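Local atomic coordinates of FG41 Malonate Semialdehyde Decarboxylase (Coryneform bacterium, PDB entry 4LHO), a protein that belongs to the tautomerase superfamily of small enzymes, each subunit built from two beta-alpha-beta units and assembled here as a trimer. Residues A[67-72]-A[105-110]; A[5-10]-A[40-45]. All coordinates share one frame; numbering follows the deposited sequence.

Interaction 1 of 2, residues A[67-72]-A[105-110]; sequences IIHVFT and AITENA. With PR6 (3-chloro-3-oxopropanoic acid), chain F.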
ATOM      1  N   ILE A  67     -10.313   6.907  -2.351  1.00 27.41           N
ATOM      2  CA  ILE A  67      -9.930   5.810  -1.489  1.00 27.77           C
ATOM      3  C   ILE A  67      -8.836   6.258  -0.544  1.00 26.49           C
ATOM      4  O   ILE A  67      -7.820   6.807  -0.960  1.00 29.53           O
ATOM      5  CB  ILE A  67      -9.471   4.577  -2.305  1.00 27.70           C
ATOM      6  CG1 ILE A  67     -10.617   4.063  -3.179  1.00 30.88           C
ATOM      7  CG2 ILE A  67      -9.023   3.474  -1.387  1.00 23.84           C
ATOM      8  CD1 ILE A  67     -10.221   2.913  -4.060  1.00 39.45           C
ATOM      9  N   ILE A  68      -9.056   5.987   0.734  1.00 27.41           N
ATOM     10  CA  ILE A  68      -8.212   6.457   1.785  1.00 26.78           C
ATOM     11  C   ILE A  68      -7.737   5.277   2.593  1.00 26.29           C
ATOM     12  O   ILE A  68      -8.530   4.576   3.197  1.00 28.34           O
ATOM     13  CB  ILE A  68      -8.968   7.470   2.693  1.00 29.31           C
ATOM     14  CG1 ILE A  68      -9.357   8.721   1.896  1.00 34.52           C
ATOM     15  CG2 ILE A  68      -8.102   7.873   3.884  1.00 30.21           C
ATOM     16  CD1 ILE A  68     -10.564   9.514   2.501  1.00 35.33           C
ATOM     17  N   HIS A  69      -6.426   5.064   2.609  1.00 25.15           N
ATOM     18  CA  HIS A  69      -5.869   3.879   3.237  1.00 21.23           C
ATOM     19  C   HIS A  69      -4.921   4.316   4.314  1.00 25.70           C
ATOM     20  O   HIS A  69      -3.862   4.902   4.063  1.00 28.87           O
ATOM     21  CB  HIS A  69      -5.136   3.001   2.193  1.00 24.35           C
ATOM     22  CG  HIS A  69      -4.815   1.611   2.672  1.00 21.66           C
ATOM     23  ND1 HIS A  69      -4.426   0.591   1.824  1.00 20.77           N
ATOM     24  CD2 HIS A  69      -4.824   1.077   3.918  1.00 24.41           C
ATOM     25  CE1 HIS A  69      -4.208  -0.506   2.530  1.00 22.86           C
ATOM     26  NE2 HIS A  69      -4.431  -0.235   3.801  1.00 27.95           N
ATOM     27  N   VAL A  70      -5.312   4.029   5.534  1.00 26.07           N
ATOM     28  CA  VAL A  70      -4.583   4.494   6.689  1.00 28.72           C
ATOM     29  C   VAL A  70      -3.733   3.384   7.216  1.00 24.00           C
ATOM     30  O   VAL A  70      -4.248   2.371   7.670  1.00 26.38           O
ATOM     31  CB  VAL A  70      -5.555   4.911   7.835  1.00 30.56           C
ATOM     32  CG1 VAL A  70      -4.787   5.509   8.981  1.00 28.56           C
ATOM     33  CG2 VAL A  70      -6.570   5.853   7.311  1.00 24.98           C
ATOM     34  N   PHE A  71      -2.429   3.604   7.211  1.00 21.83           N
ATOM     35  CA  PHE A  71      -1.500   2.696   7.838  1.00 21.48           C
ATOM     36  C   PHE A  71      -1.066   3.290   9.187  1.00 32.12           C
ATOM     37  O   PHE A  71      -0.388   4.326   9.249  1.00 30.01           O
ATOM     38  CB  PHE A  71      -0.277   2.476   6.933  1.00 21.36           C
ATOM     39  CG  PHE A  71      -0.601   1.854   5.618  1.00 21.75           C
ATOM     40  CD1 PHE A  71      -0.555   0.477   5.454  1.00 26.96           C
ATOM     41  CD2 PHE A  71      -0.945   2.633   4.538  1.00 26.72           C
ATOM     42  CE1 PHE A  71      -0.858  -0.095   4.242  1.00 23.27           C
ATOM     43  CE2 PHE A  71      -1.252   2.052   3.310  1.00 24.57           C
ATOM     44  CZ  PHE A  71      -1.206   0.710   3.166  1.00 23.26           C
ATOM     45  N   THR A  72      -1.450   2.639  10.275  1.00 31.44           N
ATOM     46  CA  THR A  72      -1.194   3.217  11.583  1.00 29.95           C
ATOM     47  C   THR A  72      -0.951   2.151  12.628  1.00 30.17           C
ATOM     48  O   THR A  72      -1.311   0.991  12.434  1.00 28.03           O
ATOM     49  CB  THR A  72      -2.343   4.145  12.018  1.00 29.73           C
ATOM     50  OG1 THR A  72      -1.900   4.962  13.116  1.00 34.47           O
ATOM     51  CG2 THR A  72      -3.564   3.325  12.401  1.00 28.59           C
ATOM     52  N   ALA A 105      -9.854   2.344   4.459  1.00 28.54           N
ATOM     53  CA  ALA A 105      -9.344   1.107   5.020  1.00 29.67           C
ATOM     54  C   ALA A 105      -8.208   1.387   5.996  1.00 25.47           C
ATOM     55  O   ALA A 105      -7.489   2.362   5.853  1.00 25.45           O
ATOM     56  CB  ALA A 105      -8.875   0.183   3.901  1.00 34.95           C
ATOM     57  N   ILE A 106      -8.074   0.541   7.006  1.00 29.56           N
ATOM     58  CA  ILE A 106      -7.015   0.680   7.974  1.00 24.48           C
ATOM     59  C   ILE A 106      -6.198  -0.604   8.022  1.00 29.37           C
ATOM     60  O   ILE A 106      -6.756  -1.697   8.033  1.00 27.98           O
ATOM     61  CB  ILE A 106      -7.554   0.935   9.383  1.00 34.72           C
ATOM     62  CG1 ILE A 106      -8.528   2.111   9.392  1.00 27.57           C
ATOM     63  CG2 ILE A 106      -6.393   1.166  10.341  1.00 31.86           C
ATOM     64  CD1 ILE A 106      -9.092   2.394  10.729  1.00 36.95           C
ATOM     65  N   THR A 107      -4.881  -0.449   8.063  1.00 21.27           N
ATOM     66  CA  THR A 107      -3.951  -1.550   8.103  1.00 20.21           C
ATOM     67  C   THR A 107      -2.922  -1.196   9.146  1.00 31.39           C
ATOM     68  O   THR A 107      -2.319  -0.124   9.088  1.00 27.86           O
ATOM     69  CB  THR A 107      -3.196  -1.732   6.746  1.00 26.16           C
ATOM     70  OG1 THR A 107      -4.108  -2.100   5.695  1.00 25.91           O
ATOM     71  CG2 THR A 107      -2.110  -2.791   6.850  1.00 20.08           C
ATOM     72  N   GLU A 108      -2.672  -2.132  10.052  1.00 25.72           N
ATOM     73  CA  GLU A 108      -2.016  -1.840  11.304  1.00 29.87           C
ATOM     74  C   GLU A 108      -0.612  -2.400  11.400  1.00 20.28           C
ATOM     75  O   GLU A 108      -0.301  -3.382  10.766  1.00 29.33           O
ATOM     76  CB  GLU A 108      -2.866  -2.398  12.452  1.00 30.14           C
ATOM     77  CG  GLU A 108      -4.087  -1.529  12.799  1.00 41.54           C
ATOM     78  CD  GLU A 108      -4.885  -2.038  14.014  1.00 40.69           C
ATOM     79  OE1 GLU A 108      -5.696  -1.270  14.566  1.00 42.93           O
ATOM     80  OE2 GLU A 108      -4.713  -3.200  14.416  1.00 41.88           O
ATOM     81  N   ASN A 109       0.235  -1.754  12.197  1.00 24.23           N
ATOM     82  CA  ASN A 109       1.551  -2.283  12.548  1.00 21.25           C
ATOM     83  C   ASN A 109       1.865  -1.841  13.979  1.00 25.83           C
ATOM     84  O   ASN A 109       0.967  -1.511  14.729  1.00 22.93           O
ATOM     85  CB  ASN A 109       2.626  -1.815  11.572  1.00 23.03           C
ATOM     86  CG  ASN A 109       2.741  -0.296  11.497  1.00 31.09           C
ATOM     87  OD1 ASN A 109       2.159   0.433  12.312  1.00 23.26           O
ATOM     88  ND2 ASN A 109       3.500   0.192  10.502  1.00 26.70           N
ATOM     89  N   ALA A 110       3.129  -1.864  14.362  1.00 27.64           N
ATOM     90  CA  ALA A 110       3.504  -1.516  15.710  1.00 26.85           C
ATOM     91  C   ALA A 110       4.360  -0.233  15.718  1.00 32.25           C
ATOM     92  O   ALA A 110       4.830   0.218  14.664  1.00 28.24           O
ATOM     93  CB  ALA A 110       4.267  -2.679  16.332  1.00 26.46           C
TER
HETATM   94  CAH PR6 F 201       1.811   7.930  12.184  1.00 41.47           C
HETATM   95  OAI PR6 F 201       1.936   8.685  13.042  1.00 31.87           O
HETATM   96  CAJ PR6 F 201       2.346   6.595  12.072  1.00 35.51           C
HETATM   97  CAK PR6 F 201       1.764   5.744  13.338  1.00 33.65           C
HETATM   98  OAL PR6 F 201       2.557   5.682  14.283  1.00 30.73           O
HETATM   99  OAM PR6 F 201       0.617   5.246  13.262  1.00 31.86           O

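Interaction 2 of 2, residues A[5-10]-A[40-45]; sequences IDLTSD and QILTAH. With PO4 (phosphate ion), chain O; PO4 (phosphate ion), chain I.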
ATOM      1  N   ILE A   5      -3.882   8.329  -0.239  1.00 27.43           N
ATOM      2  CA  ILE A   5      -5.142   8.804  -0.750  1.00 22.92           C
ATOM      3  C   ILE A   5      -5.086   8.643  -2.242  1.00 25.09           C
ATOM      4  O   ILE A   5      -4.269   9.277  -2.899  1.00 31.40           O
ATOM      5  CB  ILE A   5      -5.338  10.322  -0.445  1.00 28.77           C
ATOM      6  CG1 ILE A   5      -5.355  10.571   1.055  1.00 22.95           C
ATOM      7  CG2 ILE A   5      -6.618  10.854  -1.096  1.00 23.22           C
ATOM      8  CD1 ILE A   5      -5.264  12.032   1.459  1.00 22.42           C
ATOM      9  N   ASP A   6      -5.966   7.816  -2.784  1.00 26.19           N
ATOM     10  CA  ASP A   6      -6.040   7.615  -4.219  1.00 23.51           C
ATOM     11  C   ASP A   6      -7.371   8.116  -4.722  1.00 31.16           C
ATOM     12  O   ASP A   6      -8.416   7.780  -4.161  1.00 30.78           O
ATOM     13  CB  ASP A   6      -5.854   6.145  -4.553  1.00 22.73           C
ATOM     14  CG  ASP A   6      -4.414   5.689  -4.351  1.00 22.64           C
ATOM     15  OD1 ASP A   6      -3.630   5.650  -5.337  1.00 30.41           O
ATOM     16  OD2 ASP A   6      -4.051   5.427  -3.195  1.00 27.80           O
ATOM     17  N   LEU A   7      -7.325   8.974  -5.736  1.00 26.75           N
ATOM     18  CA  LEU A   7      -8.533   9.608  -6.239  1.00 35.11           C
ATOM     19  C   LEU A   7      -8.404   9.809  -7.745  1.00 31.78           C
ATOM     20  O   LEU A   7      -7.482   9.292  -8.361  1.00 33.30           O
ATOM     21  CB  LEU A   7      -8.817  10.924  -5.494  1.00 34.04           C
ATOM     22  CG  LEU A   7      -7.623  11.861  -5.253  1.00 29.41           C
ATOM     23  CD1 LEU A   7      -7.294  12.610  -6.512  1.00 41.45           C
ATOM     24  CD2 LEU A   7      -7.924  12.837  -4.124  1.00 43.37           C
ATOM     25  N   THR A   8      -9.327  10.551  -8.338  1.00 35.73           N
ATOM     26  CA  THR A   8      -9.394  10.625  -9.789  1.00 38.27           C
ATOM     27  C   THR A   8      -8.960  11.993 -10.304  1.00 40.56           C
ATOM     28  O   THR A   8      -9.061  12.988  -9.587  1.00 40.45           O
ATOM     29  CB  THR A   8     -10.804  10.278 -10.280  1.00 38.48           C
ATOM     30  OG1 THR A   8     -11.756  11.122  -9.621  1.00 37.93           O
ATOM     31  CG2 THR A   8     -11.134   8.786  -9.965  1.00 35.69           C
ATOM     32  N   SER A   9      -8.490  12.020 -11.555  1.00 34.56           N
ATOM     33  CA  SER A   9      -7.814  13.184 -12.146  1.00 45.60           C
ATOM     34  C   SER A   9      -8.735  14.351 -12.523  1.00 42.97           C
ATOM     35  O   SER A   9      -8.265  15.450 -12.770  1.00 44.07           O
ATOM     36  CB  SER A   9      -7.015  12.750 -13.381  1.00 38.31           C
ATOM     37  OG  SER A   9      -7.847  12.046 -14.308  1.00 41.02           O
ATOM     38  N   ASP A  10     -10.034  14.106 -12.575  1.00 39.11           N
ATOM     39  CA  ASP A  10     -11.012  15.157 -12.821  1.00 49.36           C
ATOM     40  C   ASP A  10     -11.025  16.195 -11.707  1.00 51.15           C
ATOM     41  O   ASP A  10     -11.311  17.368 -11.933  1.00 49.57           O
ATOM     42  CB  ASP A  10     -12.413  14.552 -12.928  1.00 46.50           C
ATOM     43  CG  ASP A  10     -12.720  13.604 -11.786  1.00 46.63           C
ATOM     44  OD1 ASP A  10     -11.927  12.654 -11.614  1.00 49.89           O
ATOM     45  OD2 ASP A  10     -13.728  13.801 -11.064  1.00 46.46           O
ATOM     46  N   GLN A  40       1.323  11.892   4.069  1.00 23.04           N
ATOM     47  CA  GLN A  40       0.314  11.565   3.101  1.00 21.20           C
ATOM     48  C   GLN A  40       0.906  11.479   1.713  1.00 23.57           C
ATOM     49  O   GLN A  40       1.761  12.275   1.334  1.00 23.07           O
ATOM     50  CB  GLN A  40      -0.805  12.627   3.091  1.00 21.36           C
ATOM     51  CG  GLN A  40      -1.377  12.977   4.490  1.00 26.69           C
ATOM     52  CD  GLN A  40      -2.549  13.958   4.429  1.00 34.52           C
ATOM     53  OE1 GLN A  40      -2.521  14.934   3.665  1.00 30.15           O
ATOM     54  NE2 GLN A  40      -3.590  13.696   5.237  1.00 31.50           N
ATOM     55  N   ILE A  41       0.406  10.511   0.950  1.00 25.08           N
ATOM     56  CA  ILE A  41       0.732  10.347  -0.454  1.00 22.03           C
ATOM     57  C   ILE A  41      -0.557  10.403  -1.248  1.00 20.51           C
ATOM     58  O   ILE A  41      -1.446   9.556  -1.113  1.00 25.58           O
ATOM     59  CB  ILE A  41       1.476   8.996  -0.728  1.00 22.90           C
ATOM     60  CG1 ILE A  41       2.793   8.950   0.044  1.00 23.30           C
ATOM     61  CG2 ILE A  41       1.725   8.784  -2.252  1.00 16.83           C
ATOM     62  CD1 ILE A  41       3.322   7.528   0.268  1.00 27.36           C
ATOM     63  N   LEU A  42      -0.666  11.412  -2.082  1.00 21.66           N
ATOM     64  CA  LEU A  42      -1.885  11.596  -2.833  1.00 33.68           C
ATOM     65  C   LEU A  42      -1.592  11.202  -4.268  1.00 37.68           C
ATOM     66  O   LEU A  42      -0.626  11.701  -4.859  1.00 42.59           O
ATOM     67  CB  LEU A  42      -2.362  13.044  -2.704  1.00 34.00           C
ATOM     68  CG  LEU A  42      -3.858  13.207  -2.926  1.00 45.60           C
ATOM     69  CD1 LEU A  42      -4.385  14.307  -2.058  1.00 45.58           C
ATOM     70  CD2 LEU A  42      -4.149  13.492  -4.417  1.00 45.63           C
ATOM     71  N   THR A  43      -2.370  10.266  -4.807  1.00 26.28           N
ATOM     72  CA  THR A  43      -2.155   9.803  -6.177  1.00 30.02           C
ATOM     73  C   THR A  43      -3.427   9.894  -7.008  1.00 34.42           C
ATOM     74  O   THR A  43      -4.465   9.340  -6.626  1.00 33.03           O
ATOM     75  CB  THR A  43      -1.666   8.360  -6.209  1.00 29.43           C
ATOM     76  OG1 THR A  43      -0.579   8.206  -5.293  1.00 26.36           O
ATOM     77  CG2 THR A  43      -1.202   8.020  -7.571  1.00 28.45           C
ATOM     78  N   ALA A  44      -3.341  10.600  -8.132  1.00 29.61           N
ATOM     79  CA  ALA A  44      -4.491  10.793  -9.011  1.00 32.85           C
ATOM     80  C   ALA A  44      -4.430   9.784 -10.129  1.00 28.92           C
ATOM     81  O   ALA A  44      -3.345   9.461 -10.602  1.00 34.30           O
ATOM     82  CB  ALA A  44      -4.498  12.195  -9.573  1.00 33.54           C
ATOM     83  N   HIS A  45      -5.584   9.244 -10.513  1.00 35.03           N
ATOM     84  CA  HIS A  45      -5.642   8.183 -11.530  1.00 28.76           C
ATOM     85  C   HIS A  45      -6.679   8.553 -12.584  1.00 41.86           C
ATOM     86  O   HIS A  45      -7.593   9.326 -12.306  1.00 36.92           O
ATOM     87  CB  HIS A  45      -6.080   6.845 -10.915  1.00 32.96           C
ATOM     88  CG  HIS A  45      -5.244   6.388  -9.765  1.00 31.19           C
ATOM     89  ND1 HIS A  45      -4.279   5.420  -9.895  1.00 29.73           N
ATOM     90  CD2 HIS A  45      -5.246   6.749  -8.461  1.00 27.90           C
ATOM     91  CE1 HIS A  45      -3.709   5.210  -8.722  1.00 33.08           C
ATOM     92  NE2 HIS A  45      -4.281   5.998  -7.835  1.00 32.54           N
TER
HETATM   93  P   PO4 O 203       0.528  12.387  -8.438  0.79 53.87           P
HETATM   94  O1  PO4 O 203       0.532  11.647  -7.146  0.79 39.99           O
HETATM   95  O2  PO4 O 203       1.461  13.591  -8.305  0.79 43.70           O
HETATM   96  O3  PO4 O 203       1.029  11.513  -9.573  0.79 49.21           O
HETATM   97  O4  PO4 O 203      -0.918  12.772  -8.683  0.79 52.87           O
HETATM   98  P   PO4 I 204      -2.843   5.658 -13.749  0.82 61.90           P
HETATM   99  O1  PO4 I 204      -3.779   4.813 -12.923  0.82 38.72           O
HETATM  100  O2  PO4 I 204      -2.034   6.543 -12.828  0.82 55.49           O
HETATM  101  O3  PO4 I 204      -1.885   4.760 -14.495  0.82 41.46           O
HETATM  102  O4  PO4 I 204      -3.662   6.531 -14.697  0.82 58.77           O
HETATM  103  O   HOH W   1      -1.677   7.273  -2.856  1.00 25.40           O

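Interaction 1 of 2, residues A[67-72]-A[105-110]
H69 and T107 meet where this contact is tightest. NE2 of H69 lies 2.7 Å from OG1 of T107, which sits at the ring edge in the imidazole plane; the bond is nearly straight (173°), and either atom could donate. With CG anti to the backbone N (chi1 -166°), the H69 ring reaches across to the neighbouring strand. There it is sandwiched: CZ of F71 lies over the centre of one face, and the small A105 CB covers the other near its rim. F71 CD1 also packs 3.7 Å from T107 CB, so threonine offers a hydroxyl to the histidine and a carbon to the phenylalanine.

On the V70, I106 and T72 face the strands touch each other more lightly, and helix 78-92 packs on I106. V70 CB and I106 CG1 are 4.4 Å apart, and the methyls T72 CG2 and I106 CG2 lie alongside at 4.1 Å. The partly exposed part is the T72-E108-N109 end: the bond from N109 N to T72 O stretches to 3.2 Å, its donor well above the carbonyl plane, while E108 turns to K81 in a salt bridge. T72 OG1 donates to OAM of 3-chloro-3-oxopropanoic acid at a short 2.5 Å; Q73 N and Y123 OH also hydrogen-bond this ligand.

T72 lies against P1, the N-terminal proline characteristic of this superfamily. Parallel strands 66-73 and 102-109, joined by helix 78-92, form a beta-alpha-beta unit of the tautomerase fold.

Interaction 2 of 2, residues A[5-10]-A[40-45]
Strands 5-8 and 40-45 run parallel, their axes 4.5 Å apart at 27°, and bonds alternate from I5 N to I41 O, T43 N to I5 O, L7 N to T43 O and H45 N to L7 O, with S9 N to H45 O closing the series as segment 5-10 leaves the strand.

On the face bearing D6, T43 and H45 the contact is polar. H45 NE2 donates to D6 OD1 at 2.6 Å (163°), in the ring plane and on the lone pair directed away from OD2; carboxylate and ring are turned 34° apart. OD2 makes a salt bridge to R4 of the second subunit. The H45 N-H and the R4 guanidinium would favour the charged carboxylate. A water lies within hydrogen-bonding distance of D6 OD2, I41 O and T43 OG1 and cannot donate to every acceptor in reach at once. ND1 of H45 donates to O1 of a phosphate ion, probably from the crystallisation liquor, at 3.1 Å, and weakly to L42 O of the second subunit. In this crystal the ring thus has in-plane partners at both nitrogens. Threonine suits position 43: its CB lies 3.5 Å from D6 OD1 while its hydroxyl meets the water.

The face bearing I5, L7, L42 and A44 is apolar. L7 CD2 packs 3.8 Å from L42 CD2, I5 CG2 touches L42 CG at 4.1 Å, and A44 offers only a methyl to L7 CD1. At the strand's end T8 OG1 donates to D10 OD1 in the following turn, at a short 2.5 Å.

Helix 13-31, the crossover between the two strands, covers this apolar face: A20 meets L42 and R16 lies on L7 and A44. Strand 66-73 flanks strand 2-8 on its other side, while at Q40 the sheet continues into the third subunit.

In the fold
Both contacts are parallel strand pairs of one four-stranded sheet, each closed by its own beta-alpha-beta crossover, and their centres lie about 16 Å apart. They join through the two inner strands, which run antiparallel: I67 N of interaction 1 probably donates to D6 O of interaction 2 at 2.8 Å. The outer strands, 39-45 and 102-109, both pair with other subunits, so the sheet runs on round the trimer. R4 of the second subunit serves both, bonding D6 and, weakly, H69. The bound 3-chloro-3-oxopropanoic acid belongs to the T72 end of interaction 1; in interaction 2, the side chain of Q40 is about 10 Å from the bound 3-chloro-3-oxopropanoic acid (PR6) between nearest atoms.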